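Local coordinates for protein (alpha-2u-globulin) (Rattus norvegicus, PDB 2A2U) that probably binds small hydrophobic ligands inside a lipocalin beta-barrel, and forms a complex with a hyaline droplet inducer, at residues Ala22-Gly27 with Phe109-Thr114; Gly72-Ile77 with Glu85-Ala90; Gln134-Tyr139 with Lys155-His160. One frame throughout, in Å; residues are numbered along the deposited sequence.

Contact 1 of 3, residues Ala22-Gly27 with Phe109-Thr114; sequences ASSTRG and FTILKT
S24 makes the close fit between A22-G27 and F109-T114. S24 N donates to I111 O at 3.0 Å. S24 OG receives the N-H of I111 at 2.9 Å. One serine thus takes up both backbone polar groups of I111. With chi1 at 75°, OG sits between the backbone N and the carbonyl carbon of S24 and faces the strand; it also bonds to G97 O. CB of S24 packs on I111 CB at 3.7 Å. A22 adds an antiparallel bridge with T114: A22 N to T114 O is 2.9 Å, and the return bond is weak.

S23 OG lies close to two carbonyls, L112 O at 3.0 Å and I111 O at 3.2 Å. The same oxygen accepts from R26 N in an ST motif and from T25 OG1. An alanine at S23 is likely to leave R26 N and T25 OG1 without this acceptor and the turn less firmly held to the strand.

The solvent side is looser. T25 CG2 rests on T110 CB at 3.5 Å, the two side chains crossing at about a right angle. R26 is poorly ordered, and its NH2 comes near K113 NZ, two like charges with no bond between them. K113 NZ has a long, weak ion pair with E21.

Around the contact, I111 and T114 reach L29. I111 also meets F122, and T114 meets V120, both on strand 119-128. L112 and K113 form a classic beta bulge opposite M121. Segment 22-27, in the loop before strand 36-44, pairs with the end of strand 106-114 through a single bridge.

Contact 2 of 3, residues Gly72-Ile77 with Glu85-Ala90; sequences GFKFRI and ELYLVA
F75 and L86 face each other in a hydrogen-bonded antiparallel pair, and their side chains interlock. L86 CB sits over one face of the F75 ring, 4.2 Å from its centroid, as a CH-pi contact. L88 CG meets the same ring at its edge, 3.9 Å from F75 CE1. Two leucines of strand 83-92 thus meet the ring, one over a face and one at the edge. The F75 chi1 of 63° places CG between the backbone N and the carbonyl carbon, swinging the ring across to that strand. F73 CE1 reaches A90 CB.

The side chains of K74, R76, E85 and Y87 point to the other face. Here the bump is Y87 and the hollow is G72. The tyrosine CG is anti to the backbone N, chi1 -169°, and the ring lies across the neighbouring strand. Its OH comes within 3.2 Å of G72 CA, where any side chain would collide with it. F73 O sits over the ring face, and K74 CB packs against Y87 CD2 at 3.4 Å.

E85 bends at chi2 toward R76; E85 OE1 to R76 NE is a long salt bridge of 3.7 Å. E85 also crosses K74 obliquely, without a salt bridge to K74 NZ, which pairs with D65 of the second subunit. Y87 OH bonds to D65 of its own chain, and the Y87 ring stacks on Y87 of the second subunit. The chemistry thus divides by face: F73, F75, L86 and L88 form an apolar side, whereas K74, E85 and Y87 supply charge and an aromatic ring to a subunit interface.

Contact 3 of 3, residues Gln134-Tyr139 with Lys155-His160; sequences QLMVLY and KLCEAH
M136 buries the largest share of this contact, followed by H160 and Q134. The methionine leaves strand 131-140 toward the end of helix 147-158. Its CG is anti to the carbonyl carbon, chi1 -85°, and the chain bends at chi3. This turn brings M136 CE to L156 CB at 3.8 Å, the two side chains crossing at about a right angle. M136 SD passes 4.0 Å from C157 CA. M136 CB also meets C157 SG at 4.3 Å. F153, one turn earlier on the helix, touches M136 as well.

H160 follows the helix and lies beside the sulfur of M136. M136 SD lies 4.3 Å from the centroid of the imidazole, 33° off its normal. This is an oblique sulfur-aromatic contact. The H160 ring also meets that of H123 on strand 119-128.

Q134 lies two residues before M136 on the strand, and its amide lies beside H160. The amide plane stands nearly upright to the imidazole, 83° apart. Q134 OE1 approaches H160 CB at 3.6 Å, and it is bonded to H123 NE2. H123 thus links the two partners, bonding to the amide and meeting the ring.

C157 also touches A44 of strand 36-44, and L156 touches M121 of strand 119-128. The helix end therefore lies over three adjacent strands. Such a helix packed on the outside of an antiparallel barrel is a hallmark of the lipocalin fold.

In the fold
The three contacts belong to one curled antiparallel sheet, the lipocalin barrel. Contact 2 is the hairpin of strands 70-78 and 83-92. It falls within the chain span that contact 1 closes, between 22-27 and 109-114. Contact 3 follows both. The centres of contacts 1 and 3 are about 13 Å apart, and they touch: L112 CD2 packs on M136 CE. The centres of contacts 1 and 2 are about 20 Å apart, yet F109 CZ reaches A90 CB and F73 CE1. Contacts 2 and 3 lie on opposite sides of the chain's centre. Contacts 1 and 3 thus fasten the N-terminal segment and the helix to the barrel, while contact 2 helps form its wall.

Contact 1 of 3, residues Ala22-Gly27 with Phe109-Thr114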
ATOM      1  N   ALA A  22     -21.213  23.169   0.797  1.00 48.11           N
ATOM      2  CA  ALA A  22     -20.182  23.028   1.816  1.00 48.11           C
ATOM      3  C   ALA A  22     -18.855  23.007   1.084  1.00 48.11           C
ATOM      4  O   ALA A  22     -18.824  23.038  -0.143  1.00 48.11           O
ATOM      5  CB  ALA A  22     -20.371  21.749   2.594  1.00 31.05           C
ATOM      6  N   SER A  23     -17.758  22.909   1.820  1.00 44.62           N
ATOM      7  CA  SER A  23     -16.451  22.908   1.183  1.00 44.62           C
ATOM      8  C   SER A  23     -15.399  22.502   2.187  1.00 44.62           C
ATOM      9  O   SER A  23     -15.456  22.922   3.342  1.00 44.62           O
ATOM     10  CB  SER A  23     -16.154  24.307   0.660  1.00 57.37           C
ATOM     11  OG  SER A  23     -14.878  24.374   0.064  1.00 57.37           O
ATOM     12  N   SER A  24     -14.463  21.656   1.762  1.00 49.06           N
ATOM     13  CA  SER A  24     -13.395  21.190   2.648  1.00 49.06           C
ATOM     14  C   SER A  24     -12.469  22.354   2.922  1.00 49.06           C
ATOM     15  O   SER A  24     -12.056  22.573   4.060  1.00 49.06           O
ATOM     16  CB  SER A  24     -12.620  20.001   2.044  1.00 41.60           C
ATOM     17  OG  SER A  24     -11.740  20.403   1.006  1.00 41.60           O
ATOM     18  N   THR A  25     -12.202  23.129   1.876  1.00 59.78           N
ATOM     19  CA  THR A  25     -11.342  24.299   1.979  1.00 59.78           C
ATOM     20  C   THR A  25     -12.032  25.347   2.863  1.00 59.78           C
ATOM     21  O   THR A  25     -11.422  25.878   3.793  1.00 59.78           O
ATOM     22  CB  THR A  25     -11.016  24.892   0.576  1.00 83.24           C
ATOM     23  OG1 THR A  25     -12.202  25.424  -0.026  1.00 83.24           O
ATOM     24  CG2 THR A  25     -10.452  23.814  -0.341  1.00 83.24           C
ATOM     25  N   ARG A  26     -13.322  25.579   2.617  1.00 77.86           N
ATOM     26  CA  ARG A  26     -14.109  26.536   3.399  1.00 77.86           C
ATOM     27  C   ARG A  26     -14.165  26.054   4.853  1.00 77.86           C
ATOM     28  O   ARG A  26     -14.318  26.853   5.776  1.00 77.86           O
ATOM     29  CB  ARG A  26     -15.533  26.637   2.826  1.00165.31           C
ATOM     30  CG  ARG A  26     -16.276  27.958   3.076  1.00165.31           C
ATOM     31  CD  ARG A  26     -17.741  27.919   2.604  1.00165.31           C
ATOM     32  NE  ARG A  26     -17.905  27.590   1.185  1.00165.31           N
ATOM     33  CZ  ARG A  26     -18.885  26.826   0.696  1.00165.31           C
ATOM     34  NH1 ARG A  26     -19.804  26.298   1.499  1.00165.31           N
ATOM     35  NH2 ARG A  26     -18.964  26.602  -0.610  1.00165.31           N
ATOM     36  N   GLY A  27     -14.025  24.744   5.049  1.00144.91           N
ATOM     37  CA  GLY A  27     -14.068  24.181   6.387  1.00144.91           C
ATOM     38  C   GLY A  27     -15.459  24.295   6.976  1.00144.91           C
ATOM     39  O   GLY A  27     -15.692  25.088   7.888  1.00144.91           O
ATOM     40  N   PHE A 109      -5.571  16.915  -3.297  1.00 11.66           N
ATOM     41  CA  PHE A 109      -6.873  17.413  -3.721  1.00 11.66           C
ATOM     42  C   PHE A 109      -7.747  17.916  -2.593  1.00 11.66           C
ATOM     43  O   PHE A 109      -7.515  17.599  -1.432  1.00 11.66           O
ATOM     44  CB  PHE A 109      -7.627  16.376  -4.550  1.00  7.30           C
ATOM     45  CG  PHE A 109      -8.050  15.167  -3.783  1.00  7.30           C
ATOM     46  CD1 PHE A 109      -9.253  15.152  -3.083  1.00  7.30           C
ATOM     47  CD2 PHE A 109      -7.277  14.021  -3.806  1.00  7.30           C
ATOM     48  CE1 PHE A 109      -9.679  14.013  -2.409  1.00  7.30           C
ATOM     49  CE2 PHE A 109      -7.687  12.879  -3.141  1.00  7.30           C
ATOM     50  CZ  PHE A 109      -8.902  12.872  -2.441  1.00  7.30           C
ATOM     51  N   THR A 110      -8.723  18.747  -2.949  1.00 14.29           N
ATOM     52  CA  THR A 110      -9.663  19.313  -1.989  1.00 14.29           C
ATOM     53  C   THR A 110     -11.074  19.272  -2.551  1.00 14.29           C
ATOM     54  O   THR A 110     -11.270  19.130  -3.755  1.00 14.29           O
ATOM     55  CB  THR A 110      -9.336  20.776  -1.660  1.00 22.91           C
ATOM     56  OG1 THR A 110      -9.242  21.532  -2.872  1.00 22.91           O
ATOM     57  CG2 THR A 110      -8.033  20.876  -0.916  1.00 22.91           C
ATOM     58  N   ILE A 111     -12.053  19.351  -1.660  1.00 22.48           N
ATOM     59  CA  ILE A 111     -13.456  19.351  -2.043  1.00 22.48           C
ATOM     60  C   ILE A 111     -13.826  20.810  -2.180  1.00 22.48           C
ATOM     61  O   ILE A 111     -13.991  21.526  -1.196  1.00 22.48           O
ATOM     62  CB  ILE A 111     -14.305  18.644  -0.985  1.00 27.79           C
ATOM     63  CG1 ILE A 111     -13.839  17.191  -0.876  1.00 27.79           C
ATOM     64  CG2 ILE A 111     -15.768  18.693  -1.361  1.00 27.79           C
ATOM     65  CD1 ILE A 111     -14.425  16.421   0.271  1.00 27.79           C
ATOM     66  N   LEU A 112     -13.875  21.250  -3.426  1.00 28.50           N
ATOM     67  CA  LEU A 112     -14.157  22.629  -3.765  1.00 28.50           C
ATOM     68  C   LEU A 112     -15.569  23.083  -3.431  1.00 28.50           C
ATOM     69  O   LEU A 112     -15.746  24.110  -2.775  1.00 28.50           O
ATOM     70  CB  LEU A 112     -13.871  22.850  -5.248  1.00 23.84           C
ATOM     71  CG  LEU A 112     -13.232  24.174  -5.636  1.00 23.84           C
ATOM     72  CD1 LEU A 112     -11.947  24.354  -4.859  1.00 23.84           C
ATOM     73  CD2 LEU A 112     -12.954  24.187  -7.124  1.00 23.84           C
ATOM     74  N   LYS A 113     -16.569  22.330  -3.889  1.00 32.21           N
ATOM     75  CA  LYS A 113     -17.970  22.674  -3.645  1.00 32.21           C
ATOM     76  C   LYS A 113     -18.867  21.443  -3.754  1.00 32.21           C
ATOM     77  O   LYS A 113     -18.658  20.597  -4.615  1.00 32.21           O
ATOM     78  CB  LYS A 113     -18.423  23.758  -4.634  1.00 72.04           C
ATOM     79  CG  LYS A 113     -19.826  24.291  -4.393  1.00 72.04           C
ATOM     80  CD  LYS A 113     -20.156  25.447  -5.332  1.00 72.04           C
ATOM     81  CE  LYS A 113     -19.485  26.746  -4.898  1.00 72.04           C
ATOM     82  NZ  LYS A 113     -20.053  27.291  -3.624  1.00 72.04           N
ATOM     83  N   THR A 114     -19.850  21.341  -2.868  1.00 32.80           N
ATOM     84  CA  THR A 114     -20.773  20.213  -2.886  1.00 32.80           C
ATOM     85  C   THR A 114     -22.105  20.599  -2.256  1.00 32.80           C
ATOM     86  O   THR A 114     -22.155  21.473  -1.393  1.00 32.80           O
ATOM     87  CB  THR A 114     -20.199  18.993  -2.119  1.00 21.77           C
ATOM     88  OG1 THR A 114     -20.995  17.832  -2.385  1.00 21.77           O
ATOM     89  CG2 THR A 114     -20.215  19.237  -0.623  1.00 21.77           C
TER

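Contact 2 of 3, residues Gly72-Ile77 with Glu85-Ala90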
ATOM      1  N   GLY A  72     -12.282   6.301   0.077  1.00 14.84           N
ATOM      2  CA  GLY A  72     -11.985   5.259  -0.881  1.00 14.84           C
ATOM      3  C   GLY A  72     -12.687   5.624  -2.165  1.00 14.84           C
ATOM      4  O   GLY A  72     -13.801   6.114  -2.126  1.00 14.84           O
ATOM      5  N   PHE A  73     -12.051   5.390  -3.300  1.00 13.65           N
ATOM      6  CA  PHE A  73     -12.650   5.707  -4.582  1.00 13.65           C
ATOM      7  C   PHE A  73     -12.645   4.484  -5.484  1.00 13.65           C
ATOM      8  O   PHE A  73     -11.580   3.962  -5.811  1.00 13.65           O
ATOM      9  CB  PHE A  73     -11.860   6.816  -5.280  1.00 13.54           C
ATOM     10  CG  PHE A  73     -11.922   8.146  -4.588  1.00 13.54           C
ATOM     11  CD1 PHE A  73     -11.069   8.438  -3.531  1.00 13.54           C
ATOM     12  CD2 PHE A  73     -12.827   9.121  -5.009  1.00 13.54           C
ATOM     13  CE1 PHE A  73     -11.120   9.678  -2.898  1.00 13.54           C
ATOM     14  CE2 PHE A  73     -12.882  10.366  -4.379  1.00 13.54           C
ATOM     15  CZ  PHE A  73     -12.027  10.641  -3.325  1.00 13.54           C
ATOM     16  N   LYS A  74     -13.827   4.009  -5.866  1.00 19.24           N
ATOM     17  CA  LYS A  74     -13.926   2.882  -6.785  1.00 19.24           C
ATOM     18  C   LYS A  74     -14.327   3.483  -8.115  1.00 19.24           C
ATOM     19  O   LYS A  74     -15.370   4.112  -8.214  1.00 19.24           O
ATOM     20  CB  LYS A  74     -14.980   1.886  -6.333  1.00 29.67           C
ATOM     21  CG  LYS A  74     -15.068   0.719  -7.263  1.00 29.67           C
ATOM     22  CD  LYS A  74     -15.887  -0.364  -6.667  1.00 29.67           C
ATOM     23  CE  LYS A  74     -16.857  -0.883  -7.689  1.00 29.67           C
ATOM     24  NZ  LYS A  74     -17.585  -2.089  -7.222  1.00 29.67           N
ATOM     25  N   PHE A  75     -13.501   3.303  -9.134  1.00 11.90           N
ATOM     26  CA  PHE A  75     -13.777   3.884 -10.442  1.00 11.90           C
ATOM     27  C   PHE A  75     -13.266   3.001 -11.567  1.00 11.90           C
ATOM     28  O   PHE A  75     -12.539   2.045 -11.327  1.00 11.90           O
ATOM     29  CB  PHE A  75     -13.085   5.236 -10.545  1.00 18.65           C
ATOM     30  CG  PHE A  75     -11.593   5.144 -10.456  1.00 18.65           C
ATOM     31  CD1 PHE A  75     -10.967   5.004  -9.219  1.00 18.65           C
ATOM     32  CD2 PHE A  75     -10.809   5.147 -11.605  1.00 18.65           C
ATOM     33  CE1 PHE A  75      -9.580   4.862  -9.127  1.00 18.65           C
ATOM     34  CE2 PHE A  75      -9.415   5.005 -11.525  1.00 18.65           C
ATOM     35  CZ  PHE A  75      -8.803   4.861 -10.281  1.00 18.65           C
ATOM     36  N   ARG A  76     -13.629   3.347 -12.799  1.00 24.03           N
ATOM     37  CA  ARG A  76     -13.202   2.590 -13.966  1.00 24.03           C
ATOM     38  C   ARG A  76     -12.340   3.437 -14.862  1.00 24.03           C
ATOM     39  O   ARG A  76     -12.441   4.664 -14.871  1.00 24.03           O
ATOM     40  CB  ARG A  76     -14.391   2.073 -14.766  1.00 48.16           C
ATOM     41  CG  ARG A  76     -15.093   0.927 -14.119  1.00 48.16           C
ATOM     42  CD  ARG A  76     -15.617  -0.038 -15.146  1.00 48.16           C
ATOM     43  NE  ARG A  76     -16.738  -0.800 -14.616  1.00 48.16           N
ATOM     44  CZ  ARG A  76     -17.992  -0.355 -14.610  1.00 48.16           C
ATOM     45  NH1 ARG A  76     -18.282   0.844 -15.115  1.00 48.16           N
ATOM     46  NH2 ARG A  76     -18.948  -1.080 -14.045  1.00 48.16           N
ATOM     47  N   ILE A  77     -11.499   2.771 -15.634  1.00 26.11           N
ATOM     48  CA  ILE A  77     -10.618   3.468 -16.542  1.00 26.11           C
ATOM     49  C   ILE A  77     -10.380   2.586 -17.756  1.00 26.11           C
ATOM     50  O   ILE A  77     -10.211   1.379 -17.627  1.00 26.11           O
ATOM     51  CB  ILE A  77      -9.297   3.849 -15.843  1.00 28.24           C
ATOM     52  CG1 ILE A  77      -8.449   4.712 -16.764  1.00 28.24           C
ATOM     53  CG2 ILE A  77      -8.533   2.615 -15.421  1.00 28.24           C
ATOM     54  CD1 ILE A  77      -7.350   5.427 -16.048  1.00 28.24           C
ATOM     55  N   GLU A  85     -11.225  -2.029 -13.617  1.00 27.26           N
ATOM     56  CA  GLU A  85     -11.852  -1.644 -12.352  1.00 27.26           C
ATOM     57  C   GLU A  85     -10.769  -1.415 -11.290  1.00 27.26           C
ATOM     58  O   GLU A  85      -9.973  -2.310 -11.004  1.00 27.26           O
ATOM     59  CB  GLU A  85     -12.796  -2.767 -11.911  1.00 40.24           C
ATOM     60  CG  GLU A  85     -13.609  -2.500 -10.666  1.00 40.24           C
ATOM     61  CD  GLU A  85     -14.773  -1.576 -10.907  1.00 40.24           C
ATOM     62  OE1 GLU A  85     -15.859  -2.049 -11.295  1.00 40.24           O
ATOM     63  OE2 GLU A  85     -14.609  -0.366 -10.688  1.00 40.24           O
ATOM     64  N   LEU A  86     -10.749  -0.229 -10.690  1.00 20.23           N
ATOM     65  CA  LEU A  86      -9.747   0.106  -9.677  1.00 20.23           C
ATOM     66  C   LEU A  86     -10.361   0.673  -8.403  1.00 20.23           C
ATOM     67  O   LEU A  86     -11.550   0.937  -8.351  1.00 20.23           O
ATOM     68  CB  LEU A  86      -8.747   1.120 -10.240  1.00 27.91           C
ATOM     69  CG  LEU A  86      -7.925   0.705 -11.461  1.00 27.91           C
ATOM     70  CD1 LEU A  86      -6.998   1.836 -11.856  1.00 27.91           C
ATOM     71  CD2 LEU A  86      -7.132  -0.546 -11.133  1.00 27.91           C
ATOM     72  N   TYR A  87      -9.538   0.846  -7.374  1.00 25.57           N
ATOM     73  CA  TYR A  87      -9.981   1.396  -6.097  1.00 25.57           C
ATOM     74  C   TYR A  87      -8.778   2.009  -5.397  1.00 25.57           C
ATOM     75  O   TYR A  87      -7.810   1.310  -5.107  1.00 25.57           O
ATOM     76  CB  TYR A  87     -10.578   0.304  -5.212  1.00  2.00           C
ATOM     77  CG  TYR A  87     -11.292   0.831  -3.970  1.00  2.00           C
ATOM     78  CD1 TYR A  87     -10.568   1.240  -2.841  1.00  2.00           C
ATOM     79  CD2 TYR A  87     -12.680   0.956  -3.943  1.00  2.00           C
ATOM     80  CE1 TYR A  87     -11.206   1.750  -1.716  1.00  2.00           C
ATOM     81  CE2 TYR A  87     -13.334   1.465  -2.823  1.00  2.00           C
ATOM     82  CZ  TYR A  87     -12.591   1.867  -1.715  1.00  2.00           C
ATOM     83  OH  TYR A  87     -13.242   2.370  -0.603  1.00  2.00           O
ATOM     84  N   LEU A  88      -8.841   3.310  -5.121  1.00 20.79           N
ATOM     85  CA  LEU A  88      -7.739   4.005  -4.469  1.00 20.79           C
ATOM     86  C   LEU A  88      -8.170   4.621  -3.161  1.00 20.79           C
ATOM     87  O   LEU A  88      -9.305   5.046  -3.016  1.00 20.79           O
ATOM     88  CB  LEU A  88      -7.190   5.119  -5.371  1.00 20.40           C
ATOM     89  CG  LEU A  88      -6.546   4.735  -6.703  1.00 20.40           C
ATOM     90  CD1 LEU A  88      -6.150   5.978  -7.473  1.00 20.40           C
ATOM     91  CD2 LEU A  88      -5.337   3.871  -6.447  1.00 20.40           C
ATOM     92  N   VAL A  89      -7.254   4.654  -2.205  1.00 15.56           N
ATOM     93  CA  VAL A  89      -7.525   5.267  -0.915  1.00 15.56           C
ATOM     94  C   VAL A  89      -6.744   6.576  -0.839  1.00 15.56           C
ATOM     95  O   VAL A  89      -5.573   6.633  -1.199  1.00 15.56           O
ATOM     96  CB  VAL A  89      -7.128   4.349   0.253  1.00 17.65           C
ATOM     97  CG1 VAL A  89      -7.266   5.086   1.570  1.00 17.65           C
ATOM     98  CG2 VAL A  89      -8.020   3.125   0.274  1.00 17.65           C
ATOM     99  N   ALA A  90      -7.424   7.636  -0.433  1.00 19.24           N
ATOM    100  CA  ALA A  90      -6.821   8.951  -0.304  1.00 19.24           C
ATOM    101  C   ALA A  90      -6.815   9.283   1.180  1.00 19.24           C
ATOM    102  O   ALA A  90      -7.830   9.157   1.838  1.00 19.24           O
ATOM    103  CB  ALA A  90      -7.637   9.980  -1.084  1.00  2.00           C
TER

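Contact 3 of 3, residues Gln134-Tyr139 with Lys155-His160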
ATOM      1  N   GLN A 134      -2.886  21.102 -12.770  1.00 28.08           N
ATOM      2  CA  GLN A 134      -4.177  21.160 -12.109  1.00 28.08           C
ATOM      3  C   GLN A 134      -5.180  20.271 -12.821  1.00 28.08           C
ATOM      4  O   GLN A 134      -5.094  20.050 -14.030  1.00 28.08           O
ATOM      5  CB  GLN A 134      -4.713  22.583 -12.103  1.00 44.98           C
ATOM      6  CG  GLN A 134      -4.010  23.520 -11.167  1.00 44.98           C
ATOM      7  CD  GLN A 134      -4.753  24.825 -11.051  1.00 44.98           C
ATOM      8  OE1 GLN A 134      -5.931  24.845 -10.705  1.00 44.98           O
ATOM      9  NE2 GLN A 134      -4.082  25.924 -11.369  1.00 44.98           N
ATOM     10  N   LEU A 135      -6.149  19.792 -12.056  1.00 19.21           N
ATOM     11  CA  LEU A 135      -7.219  18.950 -12.566  1.00 19.21           C
ATOM     12  C   LEU A 135      -8.476  19.272 -11.769  1.00 19.21           C
ATOM     13  O   LEU A 135      -8.419  19.380 -10.554  1.00 19.21           O
ATOM     14  CB  LEU A 135      -6.890  17.477 -12.373  1.00 21.49           C
ATOM     15  CG  LEU A 135      -8.050  16.591 -12.811  1.00 21.49           C
ATOM     16  CD1 LEU A 135      -8.103  16.553 -14.314  1.00 21.49           C
ATOM     17  CD2 LEU A 135      -7.862  15.208 -12.288  1.00 21.49           C
ATOM     18  N   MET A 136      -9.602  19.446 -12.452  1.00 20.90           N
ATOM     19  CA  MET A 136     -10.858  19.730 -11.775  1.00 20.90           C
ATOM     20  C   MET A 136     -11.940  18.812 -12.291  1.00 20.90           C
ATOM     21  O   MET A 136     -12.058  18.599 -13.488  1.00 20.90           O
ATOM     22  CB  MET A 136     -11.249  21.194 -11.933  1.00 27.96           C
ATOM     23  CG  MET A 136     -10.586  22.053 -10.900  1.00 27.96           C
ATOM     24  SD  MET A 136     -11.021  23.756 -11.005  1.00 27.96           S
ATOM     25  CE  MET A 136     -12.656  23.731 -10.363  1.00 27.96           C
ATOM     26  N   VAL A 137     -12.693  18.215 -11.382  1.00 18.57           N
ATOM     27  CA  VAL A 137     -13.751  17.305 -11.790  1.00 18.57           C
ATOM     28  C   VAL A 137     -15.078  17.589 -11.118  1.00 18.57           C
ATOM     29  O   VAL A 137     -15.132  18.095  -9.989  1.00 18.57           O
ATOM     30  CB  VAL A 137     -13.376  15.831 -11.516  1.00 19.48           C
ATOM     31  CG1 VAL A 137     -12.257  15.397 -12.420  1.00 19.48           C
ATOM     32  CG2 VAL A 137     -12.948  15.666 -10.084  1.00 19.48           C
ATOM     33  N   LEU A 138     -16.145  17.286 -11.853  1.00 17.40           N
ATOM     34  CA  LEU A 138     -17.505  17.446 -11.370  1.00 17.40           C
ATOM     35  C   LEU A 138     -18.127  16.061 -11.364  1.00 17.40           C
ATOM     36  O   LEU A 138     -18.105  15.375 -12.381  1.00 17.40           O
ATOM     37  CB  LEU A 138     -18.307  18.371 -12.291  1.00  9.55           C
ATOM     38  CG  LEU A 138     -19.810  18.502 -12.031  1.00  9.55           C
ATOM     39  CD1 LEU A 138     -20.032  19.063 -10.648  1.00  9.55           C
ATOM     40  CD2 LEU A 138     -20.439  19.405 -13.069  1.00  9.55           C
ATOM     41  N   TYR A 139     -18.593  15.625 -10.196  1.00 23.10           N
ATOM     42  CA  TYR A 139     -19.250  14.328 -10.054  1.00 23.10           C
ATOM     43  C   TYR A 139     -20.703  14.575  -9.722  1.00 23.10           C
ATOM     44  O   TYR A 139     -21.026  15.519  -8.996  1.00 23.10           O
ATOM     45  CB  TYR A 139     -18.642  13.513  -8.916  1.00 23.52           C
ATOM     46  CG  TYR A 139     -17.250  13.035  -9.189  1.00 23.52           C
ATOM     47  CD1 TYR A 139     -16.854  12.716 -10.476  1.00 23.52           C
ATOM     48  CD2 TYR A 139     -16.326  12.909  -8.158  1.00 23.52           C
ATOM     49  CE1 TYR A 139     -15.576  12.283 -10.737  1.00 23.52           C
ATOM     50  CE2 TYR A 139     -15.040  12.477  -8.407  1.00 23.52           C
ATOM     51  CZ  TYR A 139     -14.674  12.168  -9.698  1.00 23.52           C
ATOM     52  OH  TYR A 139     -13.402  11.741  -9.976  1.00 23.52           O
ATOM     53  N   LYS A 155     -17.146  27.851 -14.940  1.00 48.91           N
ATOM     54  CA  LYS A 155     -16.631  29.115 -14.433  1.00 48.91           C
ATOM     55  C   LYS A 155     -15.472  28.907 -13.459  1.00 48.91           C
ATOM     56  O   LYS A 155     -14.430  29.548 -13.585  1.00 48.91           O
ATOM     57  CB  LYS A 155     -17.747  29.920 -13.765  1.00 95.43           C
ATOM     58  CG  LYS A 155     -18.738  30.511 -14.751  1.00 95.43           C
ATOM     59  CD  LYS A 155     -19.866  31.233 -14.035  1.00 95.43           C
ATOM     60  CE  LYS A 155     -20.817  31.886 -15.027  1.00 95.43           C
ATOM     61  NZ  LYS A 155     -22.043  32.403 -14.356  1.00 95.43           N
ATOM     62  N   LEU A 156     -15.647  28.013 -12.489  1.00 33.00           N
ATOM     63  CA  LEU A 156     -14.593  27.736 -11.519  1.00 33.00           C
ATOM     64  C   LEU A 156     -13.320  27.291 -12.227  1.00 33.00           C
ATOM     65  O   LEU A 156     -12.225  27.629 -11.802  1.00 33.00           O
ATOM     66  CB  LEU A 156     -15.034  26.653 -10.541  1.00 28.69           C
ATOM     67  CG  LEU A 156     -16.187  26.979  -9.606  1.00 28.69           C
ATOM     68  CD1 LEU A 156     -16.474  25.789  -8.716  1.00 28.69           C
ATOM     69  CD2 LEU A 156     -15.824  28.172  -8.775  1.00 28.69           C
ATOM     70  N   CYS A 157     -13.463  26.537 -13.311  1.00 29.17           N
ATOM     71  CA  CYS A 157     -12.305  26.084 -14.060  1.00 29.17           C
ATOM     72  C   CYS A 157     -11.546  27.286 -14.558  1.00 29.17           C
ATOM     73  O   CYS A 157     -10.329  27.360 -14.433  1.00 29.17           O
ATOM     74  CB  CYS A 157     -12.725  25.229 -15.241  1.00 24.12           C
ATOM     75  SG  CYS A 157     -13.359  23.641 -14.757  1.00 24.12           S
ATOM     76  N   GLU A 158     -12.280  28.245 -15.104  1.00 40.44           N
ATOM     77  CA  GLU A 158     -11.680  29.463 -15.622  1.00 40.44           C
ATOM     78  C   GLU A 158     -11.057  30.265 -14.494  1.00 40.44           C
ATOM     79  O   GLU A 158      -9.986  30.844 -14.654  1.00 40.44           O
ATOM     80  CB  GLU A 158     -12.720  30.301 -16.349  1.00 90.95           C
ATOM     81  CG  GLU A 158     -13.402  29.553 -17.473  1.00 90.95           C
ATOM     82  CD  GLU A 158     -14.026  30.482 -18.477  1.00 90.95           C
ATOM     83  OE1 GLU A 158     -14.602  31.516 -18.073  1.00 90.95           O
ATOM     84  OE2 GLU A 158     -13.928  30.184 -19.682  1.00 90.95           O
ATOM     85  N   ALA A 159     -11.717  30.264 -13.342  1.00 44.50           N
ATOM     86  CA  ALA A 159     -11.223  30.975 -12.173  1.00 44.50           C
ATOM     87  C   ALA A 159      -9.942  30.316 -11.646  1.00 44.50           C
ATOM     88  O   ALA A 159      -9.308  30.826 -10.719  1.00 44.50           O
ATOM     89  CB  ALA A 159     -12.288  30.993 -11.088  1.00 45.30           C
ATOM     90  N   HIS A 160      -9.586  29.168 -12.220  1.00 36.14           N
ATOM     91  CA  HIS A 160      -8.392  28.432 -11.825  1.00 36.14           C
ATOM     92  C   HIS A 160      -7.440  28.252 -12.996  1.00 36.14           C
ATOM     93  O   HIS A 160      -6.685  27.284 -13.053  1.00 36.14           O
ATOM     94  CB  HIS A 160      -8.768  27.074 -11.235  1.00 27.44           C
ATOM     95  CG  HIS A 160      -9.422  27.169  -9.897  1.00 27.44           C
ATOM     96  ND1 HIS A 160      -8.712  27.070  -8.720  1.00 27.44           N
ATOM     97  CD2 HIS A 160     -10.707  27.395  -9.540  1.00 27.44           C
ATOM     98  CE1 HIS A 160      -9.535  27.233  -7.696  1.00 27.44           C
ATOM     99  NE2 HIS A 160     -10.752  27.433  -8.173  1.00 27.44           N
TER